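Local atomic coordinates of 2-dehydro-3-deoxy-D-arabinonate dehydratase (Sulfolobus solfataricus, PDB entry 2Q18), a protein that catalyses the dehydration of 2-dehydro-3-deoxy-D-arabinonate to 2,5-dioxopentanoate in a pentose oxidation pathway, with magnesium or calcium as cofactor. Residues 71-77 / 246-252. Residues are numbered along the deposited sequence; the frame is centred on the assembly and turned at random.
Sequences IDPPEVW and IPDGTIL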
loop_
_atom_site.group_PDB
_atom_site.type_symbol
_atom_site.label_atom_id
_atom_site.label_comp_id
_atom_site.label_asym_id
_atom_site.label_seq_id
_atom_site.Cartn_x
_atom_site.Cartn_y
_atom_site.Cartn_z
ATOM N N ILE A 71 5.377 -10.149 -18.403
ATOM C CA ILE A 71 4.298 -9.577 -17.583
ATOM C C ILE A 71 3.751 -10.652 -16.656
ATOM O O ILE A 71 4.044 -11.839 -16.832
ATOM C CB ILE A 71 3.095 -9.014 -18.431
ATOM C CG1 ILE A 71 2.399 -10.135 -19.223
ATOM C CG2 ILE A 71 3.527 -7.834 -19.324
ATOM C CD1 ILE A 71 1.086 -9.717 -19.896
ATOM N N ASP A 72 2.967 -10.227 -15.671
ATOM C CA ASP A 72 2.125 -11.132 -14.900
ATOM C C ASP A 72 0.716 -11.068 -15.495
ATOM O O ASP A 72 -0.035 -10.134 -15.201
ATOM C CB ASP A 72 2.103 -10.734 -13.415
ATOM C CG ASP A 72 3.484 -10.799 -12.765
ATOM O OD1 ASP A 72 4.166 -11.836 -12.908
ATOM O OD2 ASP A 72 3.888 -9.810 -12.104
ATOM N N PRO A 73 0.348 -12.056 -16.340
ATOM C CA PRO A 73 -0.976 -12.005 -16.960
ATOM C C PRO A 73 -2.045 -12.406 -15.939
ATOM O O PRO A 73 -1.992 -13.515 -15.403
ATOM C CB PRO A 73 -0.878 -13.037 -18.085
ATOM C CG PRO A 73 0.138 -14.030 -17.597
ATOM C CD PRO A 73 1.099 -13.269 -16.721
ATOM N N PRO A 74 -3.004 -11.506 -15.651
ATOM C CA PRO A 74 -3.964 -11.834 -14.598
ATOM C C PRO A 74 -4.742 -13.111 -14.907
ATOM O O PRO A 74 -5.078 -13.860 -13.992
ATOM C CB PRO A 74 -4.884 -10.607 -14.556
ATOM C CG PRO A 74 -4.064 -9.500 -15.160
ATOM C CD PRO A 74 -3.262 -10.176 -16.237
ATOM N N GLU A 75 -4.996 -13.360 -16.190
ATOM C CA GLU A 75 -5.645 -14.590 -16.632
ATOM C C GLU A 75 -4.985 -15.083 -17.901
ATOM O O GLU A 75 -4.537 -14.282 -18.726
ATOM C CB GLU A 75 -7.149 -14.369 -16.883
ATOM C CG GLU A 75 -7.923 -13.967 -15.634
ATOM C CD GLU A 75 -9.420 -13.776 -15.869
ATOM O OE1 GLU A 75 -9.925 -14.091 -16.972
ATOM O OE2 GLU A 75 -10.089 -13.309 -14.928
ATOM N N VAL A 76 -4.917 -16.403 -18.048
ATOM C CA VAL A 76 -4.470 -17.008 -19.301
ATOM C C VAL A 76 -5.543 -17.965 -19.796
ATOM O O VAL A 76 -5.994 -18.848 -19.066
ATOM C CB VAL A 76 -3.112 -17.753 -19.170
ATOM C CG1 VAL A 76 -2.671 -18.289 -20.528
ATOM C CG2 VAL A 76 -2.036 -16.835 -18.599
ATOM N N TRP A 77 -5.949 -17.764 -21.043
ATOM C CA TRP A 77 -6.953 -18.597 -21.683
ATOM C C TRP A 77 -6.364 -19.208 -22.951
ATOM O O TRP A 77 -5.417 -18.675 -23.536
ATOM C CB TRP A 77 -8.187 -17.764 -22.042
ATOM C CG TRP A 77 -8.987 -17.281 -20.858
ATOM C CD1 TRP A 77 -8.678 -16.244 -20.023
ATOM C CD2 TRP A 77 -10.239 -17.806 -20.400
ATOM N NE1 TRP A 77 -9.661 -16.092 -19.069
ATOM C CE2 TRP A 77 -10.631 -17.038 -19.278
ATOM C CE3 TRP A 77 -11.076 -18.846 -20.836
ATOM C CZ2 TRP A 77 -11.819 -17.282 -18.578
ATOM C CZ3 TRP A 77 -12.255 -19.091 -20.139
ATOM C CH2 TRP A 77 -12.616 -18.307 -19.024
ATOM N N ILE A 246 -12.598 -9.794 -19.003
ATOM C CA ILE A 246 -11.198 -10.153 -18.810
ATOM C C ILE A 246 -10.406 -8.912 -18.399
ATOM O O ILE A 246 -10.694 -7.814 -18.868
ATOM C CB ILE A 246 -10.583 -10.822 -20.074
ATOM C CG1 ILE A 246 -10.758 -9.929 -21.310
ATOM C CG2 ILE A 246 -11.202 -12.213 -20.295
ATOM C CD1 ILE A 246 -9.775 -10.208 -22.436
ATOM N N PRO A 247 -9.430 -9.074 -17.490
ATOM C CA PRO A 247 -8.595 -7.937 -17.097
ATOM C C PRO A 247 -7.561 -7.551 -18.151
ATOM O O PRO A 247 -7.237 -8.358 -19.028
ATOM C CB PRO A 247 -7.906 -8.431 -15.822
ATOM C CG PRO A 247 -7.921 -9.913 -15.926
ATOM C CD PRO A 247 -9.099 -10.305 -16.744
ATOM N N ASP A 248 -7.057 -6.319 -18.063
ATOM C CA ASP A 248 -5.962 -5.867 -18.921
ATOM C C ASP A 248 -4.742 -6.767 -18.707
ATOM O O ASP A 248 -4.408 -7.102 -17.570
ATOM C CB ASP A 248 -5.584 -4.419 -18.609
ATOM C CG ASP A 248 -6.716 -3.439 -18.883
ATOM O OD1 ASP A 248 -7.471 -3.627 -19.865
ATOM O OD2 ASP A 248 -6.835 -2.472 -18.106
ATOM N N GLY A 249 -4.097 -7.164 -19.801
ATOM C CA GLY A 249 -2.918 -8.038 -19.728
ATOM C C GLY A 249 -3.245 -9.519 -19.803
ATOM O O GLY A 249 -2.346 -10.365 -19.699
ATOM N N THR A 250 -4.529 -9.836 -19.974
ATOM C CA THR A 250 -4.961 -11.212 -20.212
ATOM C C THR A 250 -4.245 -11.761 -21.445
ATOM O O THR A 250 -4.089 -11.055 -22.448
ATOM C CB THR A 250 -6.490 -11.303 -20.431
ATOM O OG1 THR A 250 -7.165 -10.961 -19.218
ATOM C CG2 THR A 250 -6.922 -12.713 -20.844
ATOM N N ILE A 251 -3.809 -13.013 -21.362
ATOM C CA ILE A 251 -3.216 -13.674 -22.518
ATOM C C ILE A 251 -4.148 -14.742 -23.072
ATOM O O ILE A 251 -4.682 -15.567 -22.329
ATOM C CB ILE A 251 -1.812 -14.263 -22.209
ATOM C CG1 ILE A 251 -0.820 -13.132 -21.917
ATOM C CG2 ILE A 251 -1.311 -15.114 -23.385
ATOM C CD1 ILE A 251 0.559 -13.607 -21.450
ATOM N N LEU A 252 -4.352 -14.697 -24.385
ATOM C CA LEU A 252 -5.059 -15.752 -25.095
ATOM C C LEU A 252 -4.095 -16.453 -26.040
ATOM O O LEU A 252 -3.507 -15.825 -26.921
ATOM C CB LEU A 252 -6.255 -15.192 -25.878
ATOM C CG LEU A 252 -6.967 -16.144 -26.850
ATOM C CD1 LEU A 252 -7.694 -17.281 -26.126
ATOM C CD2 LEU A 252 -7.934 -15.373 -27.735
#
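V76 pairs in parallel with I251, whose N donates to E75 O (3.0 Å) and whose O accepts from W77 N (2.8 Å), both bonds nearly straight. The side chain of E75 reaches across P247, at the start of the turn that leads into strand 250-253. Its CB passes T250 OG1 at 4.1 Å; CG, anti to the carbonyl carbon (chi1 -63°), starts an extended chain that crosses the P247 ring at about a right angle. CD lies 3.6 Å from P247 CD, and OE1 comes near I246 CG2. W77 NE1, with OE1 in its ring plane, donates to E75 OE1 from the anti side (2.9 Å), while OE2 forms a salt bridge with R123 of the second subunit. A glutamine here would probably leave that arginine without its charged mate and weaken the hold on the indole N-H. P74 CB presses tightly on P247 CG (3.4 Å), the two proline rings passing side by side, heading in opposite directions. I251 CD1 rests against P73 CB (3.7 Å). P247 O, gripped by T250 N and T250 OG1, closes the type II turn, and G249 and T250 form a G1 bulge opposite L150. Strand 250-253 thus lies between strand 76-80, parallel to it, and strand 140-150, antiparallel, within the FAH-family fold; strand 140-150 carries magnesium ligands E143 and E145, and the next strand, 156-167, D164.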